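Local coordinates for nickel-dependent hydrogenase large subunit (Allochromatium vinosum, PDB 3MYR), which forms, with a small iron-sulfur subunit, a membrane-bound [NiFe] hydrogenase that oxidises molecular hydrogen and passes the electrons to an acceptor, at residues 322-335 with 369-382. Residues are numbered along the deposited sequence; the frame is centred on the assembly and turned at random.
Sequences GEIQEFVNHSWYEY and VSDGYSWLKAPRWK
Trp375 sits between two aromatic residues: Trp332 turns a ring edge toward its face (planes at 68°), while the edge of Trp375 points at the face of Tyr333 (planes at 81°). Within this chain of edge-to-face pairs, Trp332 CE3 comes 3.6 Å from Trp375 CD1, and Trp332 CB sits over the six-membered ring of Trp375 as a CH-pi contact. Trp332 CG lies anti to the carbonyl carbon (chi1 -69°), which sets one indole face on the backbone of Tyr373 and Ser374. There Tyr373 C is 3.4 Å from Trp332 CZ2. Without the indole, as with an alanine here, the Trp375 face would probably lose its edge partner and a gap would open over that backbone. Two hydroxyls flank the ST turn in which Ser374 OG accepts from Leu376 N: Tyr333 OH donates to Trp375 O (2.6 Å) in the carbonyl plane. Ser331 OG donates to Leu376 O (2.7 Å). Trp375 NE1 donates a hydrogen bond to Gly84 O of the small subunit, so the cluster reaches the dimer interface. Lys377 passes CG over the Tyr333 face; NZ stops 4.0 Å from Glu326 OE2, one water bridging them, and donates to Gln349 O. Farther along, Gln325-Arg380 and Phe327-Ala378 are the hydrogen-bonded antiparallel pairs, with Phe327 N 2.8 Å from Ala378 O. At the ribbon's end Trp381 NE1 reaches Glu323 OE1 (2.8 Å) from above the carboxylate plane; Asp317 N shares that oxygen. With the Glu326 side chain about 4 Å from the bound magnesium ion and Lys377 near its ligand Glu42, this is a two-stranded antiparallel beta ribbon, continued by an aromatic cluster, beside the magnesium site of the [NiFe] hydrogenase large subunit.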
ATOM      1  N   GLY B 322      17.628 -23.764  -4.830  1.00 35.41           N
ATOM      2  CA  GLY B 322      16.937 -24.204  -6.045  1.00 35.37           C
ATOM      3  C   GLY B 322      15.426 -24.069  -5.962  1.00 34.66           C
ATOM      4  O   GLY B 322      14.685 -24.549  -6.838  1.00 36.24           O
ATOM      5  N   GLU B 323      14.916 -23.467  -4.901  1.00 31.27           N
ATOM      6  CA  GLU B 323      13.482 -23.479  -4.803  1.00 30.54           C
ATOM      7  C   GLU B 323      12.825 -22.126  -5.229  1.00 29.78           C
ATOM      8  O   GLU B 323      12.257 -22.017  -6.347  1.00 29.31           O
ATOM      9  CB  GLU B 323      13.065 -24.033  -3.438  1.00 29.89           C
ATOM     10  CG  GLU B 323      11.626 -23.717  -3.011  1.00 32.11           C
ATOM     11  CD  GLU B 323      11.140 -24.621  -1.854  1.00 31.38           C
ATOM     12  OE1 GLU B 323      10.116 -24.300  -1.249  1.00 33.86           O
ATOM     13  OE2 GLU B 323      11.788 -25.657  -1.570  1.00 38.42           O
ATOM     14  N   ILE B 324      12.977 -21.096  -4.413  1.00 28.72           N
ATOM     15  CA  ILE B 324      12.544 -19.734  -4.808  1.00 28.49           C
ATOM     16  C   ILE B 324      13.687 -19.057  -5.552  1.00 27.62           C
ATOM     17  O   ILE B 324      14.780 -18.879  -4.983  1.00 26.24           O
ATOM     18  CB  ILE B 324      12.196 -18.873  -3.617  1.00 28.37           C
ATOM     19  CG1 ILE B 324      10.926 -19.430  -2.951  1.00 30.80           C
ATOM     20  CG2 ILE B 324      11.957 -17.396  -4.060  1.00 26.18           C
ATOM     21  CD1 ILE B 324      10.646 -18.903  -1.583  1.00 28.81           C
ATOM     22  N   GLN B 325      13.425 -18.674  -6.800  1.00 24.10           N
ATOM     23  CA  GLN B 325      14.435 -17.952  -7.566  1.00 25.99           C
ATOM     24  C   GLN B 325      13.789 -16.862  -8.341  1.00 25.50           C
ATOM     25  O   GLN B 325      12.654 -17.038  -8.765  1.00 25.06           O
ATOM     26  CB  GLN B 325      15.112 -18.881  -8.609  1.00 25.50           C
ATOM     27  CG  GLN B 325      15.692 -20.168  -8.046  1.00 27.90           C
ATOM     28  CD  GLN B 325      16.189 -21.104  -9.155  1.00 36.04           C
ATOM     29  OE1 GLN B 325      17.360 -21.276  -9.273  1.00 38.99           O
ATOM     30  NE2 GLN B 325      15.279 -21.730  -9.933  1.00 41.85           N
ATOM     31  N   GLU B 326      14.540 -15.807  -8.644  1.00 23.60           N
ATOM     32  CA  GLU B 326      13.992 -14.772  -9.501  1.00 23.53           C
ATOM     33  C   GLU B 326      14.759 -14.737 -10.803  1.00 24.85           C
ATOM     34  O   GLU B 326      16.032 -14.741 -10.799  1.00 25.42           O
ATOM     35  CB  GLU B 326      14.094 -13.403  -8.839  1.00 23.60           C
ATOM     36  CG  GLU B 326      13.228 -13.267  -7.570  1.00 23.34           C
ATOM     37  CD  GLU B 326      13.349 -11.898  -6.918  1.00 26.70           C
ATOM     38  OE1 GLU B 326      12.343 -11.144  -7.014  1.00 26.21           O
ATOM     39  OE2 GLU B 326      14.420 -11.584  -6.308  1.00 28.81           O
ATOM     40  N   PHE B 327      13.990 -14.637 -11.878  1.00 23.00           N
ATOM     41  CA  PHE B 327      14.539 -14.660 -13.241  1.00 25.14           C
ATOM     42  C   PHE B 327      14.366 -13.282 -13.854  1.00 23.80           C
ATOM     43  O   PHE B 327      13.497 -12.476 -13.414  1.00 23.59           O
ATOM     44  CB  PHE B 327      13.818 -15.722 -14.097  1.00 21.76           C
ATOM     45  CG  PHE B 327      14.190 -17.135 -13.742  1.00 26.81           C
ATOM     46  CD1 PHE B 327      15.219 -17.814 -14.454  1.00 27.69           C
ATOM     47  CD2 PHE B 327      13.537 -17.806 -12.718  1.00 24.36           C
ATOM     48  CE1 PHE B 327      15.552 -19.174 -14.138  1.00 27.20           C
ATOM     49  CE2 PHE B 327      13.853 -19.151 -12.382  1.00 26.79           C
ATOM     50  CZ  PHE B 327      14.877 -19.847 -13.101  1.00 28.25           C
ATOM     51  N   VAL B 328      15.219 -12.997 -14.845  1.00 24.92           N
ATOM     52  CA  VAL B 328      15.231 -11.720 -15.505  1.00 25.30           C
ATOM     53  C   VAL B 328      15.275 -11.863 -17.035  1.00 27.42           C
ATOM     54  O   VAL B 328      15.602 -10.917 -17.724  1.00 28.92           O
ATOM     55  CB  VAL B 328      16.293 -10.791 -14.991  1.00 22.69           C
ATOM     56  CG1 VAL B 328      16.082 -10.526 -13.474  1.00 26.08           C
ATOM     57  CG2 VAL B 328      17.745 -11.348 -15.296  1.00 25.68           C
ATOM     58  N   ASN B 329      14.879 -13.028 -17.550  1.00 28.49           N
ATOM     59  CA  ASN B 329      14.905 -13.252 -19.011  1.00 28.35           C
ATOM     60  C   ASN B 329      14.066 -12.195 -19.723  1.00 29.08           C
ATOM     61  O   ASN B 329      14.292 -11.980 -20.889  1.00 26.36           O
ATOM     62  CB  ASN B 329      14.239 -14.571 -19.385  1.00 28.09           C
ATOM     63  CG  ASN B 329      14.722 -15.731 -18.549  1.00 32.25           C
ATOM     64  OD1 ASN B 329      14.210 -15.956 -17.451  1.00 33.89           O
ATOM     65  ND2 ASN B 329      15.640 -16.542 -19.113  1.00 30.61           N
ATOM     66  N   HIS B 330      13.029 -11.639 -19.055  1.00 25.60           N
ATOM     67  CA  HIS B 330      12.193 -10.583 -19.677  1.00 25.69           C
ATOM     68  C   HIS B 330      12.021  -9.358 -18.759  1.00 25.85           C
ATOM     69  O   HIS B 330      10.979  -8.716 -18.786  1.00 25.77           O
ATOM     70  CB  HIS B 330      10.823 -11.137 -20.063  1.00 26.67           C
ATOM     71  CG  HIS B 330      10.870 -12.009 -21.280  1.00 28.59           C
ATOM     72  ND1 HIS B 330      10.858 -13.389 -21.216  1.00 32.53           N
ATOM     73  CD2 HIS B 330      11.016 -11.690 -22.593  1.00 21.99           C
ATOM     74  CE1 HIS B 330      10.917 -13.885 -22.448  1.00 30.38           C
ATOM     75  NE2 HIS B 330      11.004 -12.878 -23.298  1.00 33.17           N
ATOM     76  N   SER B 331      13.092  -9.013 -18.015  1.00 24.96           N
ATOM     77  CA  SER B 331      13.100  -7.914 -17.044  1.00 26.24           C
ATOM     78  C   SER B 331      14.307  -7.041 -17.350  1.00 25.78           C
ATOM     79  O   SER B 331      15.304  -7.518 -17.906  1.00 27.01           O
ATOM     80  CB  SER B 331      13.227  -8.455 -15.611  1.00 24.38           C
ATOM     81  OG  SER B 331      12.211  -9.444 -15.379  1.00 27.85           O
ATOM     82  N   TRP B 332      14.221  -5.770 -16.954  1.00 26.07           N
ATOM     83  CA  TRP B 332      15.252  -4.787 -17.253  1.00 25.12           C
ATOM     84  C   TRP B 332      16.411  -4.778 -16.261  1.00 26.45           C
ATOM     85  O   TRP B 332      16.684  -3.745 -15.627  1.00 28.83           O
ATOM     86  CB  TRP B 332      14.575  -3.435 -17.368  1.00 22.84           C
ATOM     87  CG  TRP B 332      13.706  -3.358 -18.583  1.00 25.49           C
ATOM     88  CD1 TRP B 332      14.037  -3.761 -19.848  1.00 22.21           C
ATOM     89  CD2 TRP B 332      12.397  -2.767 -18.681  1.00 22.74           C
ATOM     90  NE1 TRP B 332      13.016  -3.482 -20.728  1.00 22.65           N
ATOM     91  CE2 TRP B 332      11.990  -2.878 -20.047  1.00 23.51           C
ATOM     92  CE3 TRP B 332      11.568  -2.091 -17.770  1.00 20.46           C
ATOM     93  CZ2 TRP B 332      10.746  -2.369 -20.528  1.00 24.94           C
ATOM     94  CZ3 TRP B 332      10.296  -1.593 -18.238  1.00 24.29           C
ATOM     95  CH2 TRP B 332       9.920  -1.731 -19.610  1.00 27.19           C
ATOM     96  N   TYR B 333      17.089  -5.925 -16.128  1.00 25.84           N
ATOM     97  CA  TYR B 333      18.121  -6.136 -15.141  1.00 26.09           C
ATOM     98  C   TYR B 333      19.268  -6.910 -15.821  1.00 28.94           C
ATOM     99  O   TYR B 333      19.082  -7.626 -16.869  1.00 27.84           O
ATOM    100  CB  TYR B 333      17.617  -6.964 -13.934  1.00 25.39           C
ATOM    101  CG  TYR B 333      16.593  -6.216 -13.096  1.00 25.08           C
ATOM    102  CD1 TYR B 333      15.208  -6.390 -13.331  1.00 21.70           C
ATOM    103  CD2 TYR B 333      17.000  -5.281 -12.131  1.00 23.04           C
ATOM    104  CE1 TYR B 333      14.262  -5.670 -12.615  1.00 24.20           C
ATOM    105  CE2 TYR B 333      16.058  -4.541 -11.413  1.00 23.04           C
ATOM    106  CZ  TYR B 333      14.687  -4.718 -11.685  1.00 21.90           C
ATOM    107  OH  TYR B 333      13.713  -4.033 -10.957  1.00 22.32           O
ATOM    108  N   GLU B 334      20.431  -6.780 -15.207  1.00 27.44           N
ATOM    109  CA  GLU B 334      21.602  -7.551 -15.624  1.00 31.64           C
ATOM    110  C   GLU B 334      22.065  -8.446 -14.439  1.00 30.75           C
ATOM    111  O   GLU B 334      22.158  -7.995 -13.291  1.00 29.96           O
ATOM    112  CB  GLU B 334      22.682  -6.537 -16.031  1.00 30.91           C
ATOM    113  CG  GLU B 334      23.748  -7.035 -16.953  1.00 48.66           C
ATOM    114  CD  GLU B 334      23.272  -7.179 -18.404  1.00 58.68           C
ATOM    115  OE1 GLU B 334      23.615  -8.205 -19.015  1.00 63.87           O
ATOM    116  OE2 GLU B 334      22.587  -6.272 -18.945  1.00 62.04           O
ATOM    117  N   TYR B 335      22.283  -9.729 -14.709  1.00 30.95           N
ATOM    118  CA  TYR B 335      22.847 -10.650 -13.732  1.00 32.57           C
ATOM    119  C   TYR B 335      24.274 -10.977 -14.186  1.00 33.32           C
ATOM    120  O   TYR B 335      24.492 -11.407 -15.316  1.00 33.39           O
ATOM    121  CB  TYR B 335      22.059 -11.979 -13.694  1.00 32.06           C
ATOM    122  CG  TYR B 335      20.779 -12.020 -12.892  1.00 30.92           C
ATOM    123  CD1 TYR B 335      20.350 -10.917 -12.124  1.00 27.52           C
ATOM    124  CD2 TYR B 335      19.967 -13.174 -12.912  1.00 29.98           C
ATOM    125  CE1 TYR B 335      19.156 -10.970 -11.394  1.00 26.83           C
ATOM    126  CE2 TYR B 335      18.784 -13.234 -12.169  1.00 24.38           C
ATOM    127  CZ  TYR B 335      18.408 -12.129 -11.404  1.00 29.07           C
ATOM    128  OH  TYR B 335      17.296 -12.207 -10.641  1.00 28.07           O
ATOM    129  N   VAL B 369       8.748  -6.938 -26.480  1.00 31.33           N
ATOM    130  CA  VAL B 369       8.485  -7.988 -25.559  1.00 31.21           C
ATOM    131  C   VAL B 369       9.422  -9.189 -25.885  1.00 31.74           C
ATOM    132  O   VAL B 369       9.400 -10.206 -25.200  1.00 31.79           O
ATOM    133  CB  VAL B 369       6.968  -8.227 -25.729  1.00 31.98           C
ATOM    134  CG1 VAL B 369       6.494  -9.372 -26.667  1.00 34.68           C
ATOM    135  CG2 VAL B 369       6.112  -7.607 -24.734  1.00 31.10           C
ATOM    136  N   SER B 370      10.332  -9.022 -26.843  1.00 31.74           N
ATOM    137  CA  SER B 370      11.216 -10.123 -27.196  1.00 33.98           C
ATOM    138  C   SER B 370      12.288 -10.263 -26.140  1.00 34.45           C
ATOM    139  O   SER B 370      12.781 -11.349 -25.968  1.00 34.65           O
ATOM    140  CB  SER B 370      11.865  -9.936 -28.581  1.00 36.10           C
ATOM    141  OG  SER B 370      12.773  -8.856 -28.532  1.00 37.64           O
ATOM    142  N   ASP B 371      12.615  -9.198 -25.386  1.00 32.51           N
ATOM    143  CA  ASP B 371      13.596  -9.331 -24.271  1.00 31.47           C
ATOM    144  C   ASP B 371      12.985  -8.704 -22.968  1.00 29.35           C
ATOM    145  O   ASP B 371      11.877  -9.070 -22.569  1.00 29.08           O
ATOM    146  CB  ASP B 371      14.955  -8.695 -24.676  1.00 32.09           C
ATOM    147  CG  ASP B 371      16.140  -9.084 -23.742  1.00 33.78           C
ATOM    148  OD1 ASP B 371      16.220 -10.234 -23.228  1.00 35.22           O
ATOM    149  OD2 ASP B 371      17.045  -8.231 -23.579  1.00 32.25           O
ATOM    150  N   GLY B 372      13.687  -7.807 -22.293  1.00 27.30           N
ATOM    151  CA  GLY B 372      13.094  -7.179 -21.088  1.00 27.15           C
ATOM    152  C   GLY B 372      11.883  -6.333 -21.456  1.00 27.01           C
ATOM    153  O   GLY B 372      11.899  -5.565 -22.457  1.00 25.97           O
ATOM    154  N   TYR B 373      10.801  -6.472 -20.688  1.00 25.84           N
ATOM    155  CA  TYR B 373       9.638  -5.622 -20.924  1.00 24.37           C
ATOM    156  C   TYR B 373       8.982  -5.124 -19.616  1.00 25.01           C
ATOM    157  O   TYR B 373       7.809  -4.634 -19.614  1.00 25.16           O
ATOM    158  CB  TYR B 373       8.627  -6.311 -21.906  1.00 25.17           C
ATOM    159  CG  TYR B 373       7.924  -7.604 -21.401  1.00 23.04           C
ATOM    160  CD1 TYR B 373       8.327  -8.869 -21.841  1.00 22.19           C
ATOM    161  CD2 TYR B 373       6.838  -7.526 -20.503  1.00 20.87           C
ATOM    162  CE1 TYR B 373       7.648 -10.040 -21.414  1.00 19.91           C
ATOM    163  CE2 TYR B 373       6.155  -8.654 -20.062  1.00 20.55           C
ATOM    164  CZ  TYR B 373       6.591  -9.914 -20.528  1.00 24.82           C
ATOM    165  OH  TYR B 373       5.965 -11.014 -20.075  1.00 21.49           O
ATOM    166  N   SER B 374       9.731  -5.224 -18.501  1.00 24.31           N
ATOM    167  CA  SER B 374       9.220  -4.874 -17.215  1.00 21.70           C
ATOM    168  C   SER B 374      10.322  -4.579 -16.200  1.00 22.53           C
ATOM    169  O   SER B 374      11.403  -5.159 -16.260  1.00 23.77           O
ATOM    170  CB  SER B 374       8.320  -6.029 -16.649  1.00 22.50           C
ATOM    171  OG  SER B 374       7.723  -5.633 -15.354  1.00 22.04           O
ATOM    172  N   TRP B 375      10.002  -3.727 -15.208  1.00 21.18           N
ATOM    173  CA  TRP B 375      10.871  -3.502 -14.082  1.00 19.87           C
ATOM    174  C   TRP B 375      10.639  -4.557 -13.023  1.00 19.03           C
ATOM    175  O   TRP B 375      11.409  -4.594 -12.077  1.00 20.13           O
ATOM    176  CB  TRP B 375      10.770  -2.093 -13.464  1.00 18.75           C
ATOM    177  CG  TRP B 375      11.450  -1.031 -14.295  1.00 17.96           C
ATOM    178  CD1 TRP B 375      10.848   0.000 -14.962  1.00 18.22           C
ATOM    179  CD2 TRP B 375      12.845  -0.872 -14.481  1.00 20.50           C
ATOM    180  NE1 TRP B 375      11.788   0.776 -15.604  1.00 22.48           N
ATOM    181  CE2 TRP B 375      13.029   0.230 -15.359  1.00 23.92           C
ATOM    182  CE3 TRP B 375      13.974  -1.632 -14.089  1.00 19.55           C
ATOM    183  CZ2 TRP B 375      14.307   0.677 -15.752  1.00 21.41           C
ATOM    184  CZ3 TRP B 375      15.255  -1.162 -14.464  1.00 20.73           C
ATOM    185  CH2 TRP B 375      15.404  -0.049 -15.315  1.00 20.13           C
ATOM    186  N   LEU B 376       9.663  -5.447 -13.215  1.00 18.83           N
ATOM    187  CA  LEU B 376       9.499  -6.586 -12.272  1.00 20.51           C
ATOM    188  C   LEU B 376      10.417  -7.726 -12.627  1.00 21.34           C
ATOM    189  O   LEU B 376      10.474  -8.119 -13.801  1.00 21.71           O
ATOM    190  CB  LEU B 376       8.038  -7.136 -12.192  1.00 19.41           C
ATOM    191  CG  LEU B 376       7.015  -6.185 -11.495  1.00 20.91           C
ATOM    192  CD1 LEU B 376       6.688  -4.947 -12.418  1.00 14.68           C
ATOM    193  CD2 LEU B 376       5.739  -7.037 -11.312  1.00 17.64           C
ATOM    194  N   LYS B 377      11.154  -8.252 -11.633  1.00 22.55           N
ATOM    195  CA  LYS B 377      11.750  -9.598 -11.760  1.00 22.03           C
ATOM    196  C   LYS B 377      10.634 -10.668 -11.885  1.00 22.68           C
ATOM    197  O   LYS B 377       9.463 -10.391 -11.565  1.00 21.40           O
ATOM    198  CB  LYS B 377      12.644  -9.900 -10.567  1.00 22.35           C
ATOM    199  CG  LYS B 377      13.879  -8.989 -10.479  1.00 21.91           C
ATOM    200  CD  LYS B 377      14.685  -9.334  -9.248  1.00 21.45           C
ATOM    201  CE  LYS B 377      15.891  -8.388  -9.153  1.00 20.99           C
ATOM    202  NZ  LYS B 377      16.652  -8.585  -7.842  1.00 22.53           N
ATOM    203  N   ALA B 378      11.005 -11.877 -12.356  1.00 22.63           N
ATOM    204  CA  ALA B 378      10.070 -12.997 -12.480  1.00 22.69           C
ATOM    205  C   ALA B 378      10.325 -14.120 -11.462  1.00 22.38           C
ATOM    206  O   ALA B 378      11.195 -14.956 -11.695  1.00 24.36           O
ATOM    207  CB  ALA B 378      10.082 -13.543 -13.916  1.00 22.76           C
ATOM    208  N   PRO B 379       9.608 -14.103 -10.323  1.00 21.95           N
ATOM    209  CA  PRO B 379       9.876 -15.094  -9.282  1.00 22.55           C
ATOM    210  C   PRO B 379       9.204 -16.390  -9.721  1.00 24.49           C
ATOM    211  O   PRO B 379       8.093 -16.362 -10.270  1.00 24.41           O
ATOM    212  CB  PRO B 379       9.147 -14.500  -8.024  1.00 17.63           C
ATOM    213  CG  PRO B 379       9.075 -13.052  -8.314  1.00 19.28           C
ATOM    214  CD  PRO B 379       8.717 -13.050  -9.814  1.00 19.62           C
ATOM    215  N   ARG B 380       9.857 -17.504  -9.439  1.00 23.80           N
ATOM    216  CA  ARG B 380       9.306 -18.829  -9.754  1.00 25.26           C
ATOM    217  C   ARG B 380       9.538 -19.726  -8.529  1.00 25.60           C
ATOM    218  O   ARG B 380      10.530 -19.550  -7.801  1.00 26.48           O
ATOM    219  CB  ARG B 380      10.032 -19.432 -10.993  1.00 24.91           C
ATOM    220  CG  ARG B 380       9.793 -18.672 -12.331  1.00 24.34           C
ATOM    221  CD  ARG B 380       8.331 -18.725 -12.693  1.00 24.00           C
ATOM    222  NE  ARG B 380       8.021 -18.031 -13.962  1.00 27.63           N
ATOM    223  CZ  ARG B 380       7.555 -16.775 -14.065  1.00 29.87           C
ATOM    224  NH1 ARG B 380       7.424 -16.004 -12.989  1.00 27.98           N
ATOM    225  NH2 ARG B 380       7.257 -16.261 -15.255  1.00 26.48           N
ATOM    226  N   TRP B 381       8.664 -20.706  -8.321  1.00 25.76           N
ATOM    227  CA  TRP B 381       8.809 -21.626  -7.197  1.00 26.13           C
ATOM    228  C   TRP B 381       9.120 -22.974  -7.814  1.00 28.15           C
ATOM    229  O   TRP B 381       8.257 -23.531  -8.521  1.00 26.87           O
ATOM    230  CB  TRP B 381       7.495 -21.693  -6.383  1.00 25.16           C
ATOM    231  CG  TRP B 381       7.635 -22.588  -5.153  1.00 29.28           C
ATOM    232  CD1 TRP B 381       8.285 -22.280  -3.976  1.00 26.40           C
ATOM    233  CD2 TRP B 381       7.183 -23.951  -5.013  1.00 27.15           C
ATOM    234  NE1 TRP B 381       8.235 -23.353  -3.124  1.00 29.99           N
ATOM    235  CE2 TRP B 381       7.597 -24.401  -3.742  1.00 27.90           C
ATOM    236  CE3 TRP B 381       6.453 -24.827  -5.835  1.00 27.12           C
ATOM    237  CZ2 TRP B 381       7.288 -25.689  -3.252  1.00 26.34           C
ATOM    238  CZ3 TRP B 381       6.179 -26.142  -5.371  1.00 28.29           C
ATOM    239  CH2 TRP B 381       6.615 -26.556  -4.086  1.00 31.01           C
ATOM    240  N   LYS B 382      10.351 -23.469  -7.620  1.00 28.83           N
ATOM    241  CA  LYS B 382      10.797 -24.716  -8.299  1.00 30.21           C
ATOM    242  C   LYS B 382      10.484 -24.678  -9.814  1.00 31.29           C
ATOM    243  O   LYS B 382       9.943 -25.642 -10.381  1.00 31.00           O
ATOM    244  CB  LYS B 382      10.110 -25.930  -7.639  1.00 30.85           C
ATOM    245  CG  LYS B 382      10.588 -26.198  -6.188  1.00 31.82           C
ATOM    246  CD  LYS B 382      10.036 -27.540  -5.620  1.00 33.49           C
ATOM    247  CE  LYS B 382      10.427 -27.651  -4.151  1.00 32.78           C
ATOM    248  NZ  LYS B 382       9.918 -28.920  -3.473  1.00 39.27           N
TER
HETATM  249  O   HOH W   1      14.703  -9.203  -5.297  1.00 14.13           O
HETATM  250  O   HOH W   2      17.843 -11.275  -7.994  1.00 10.43           O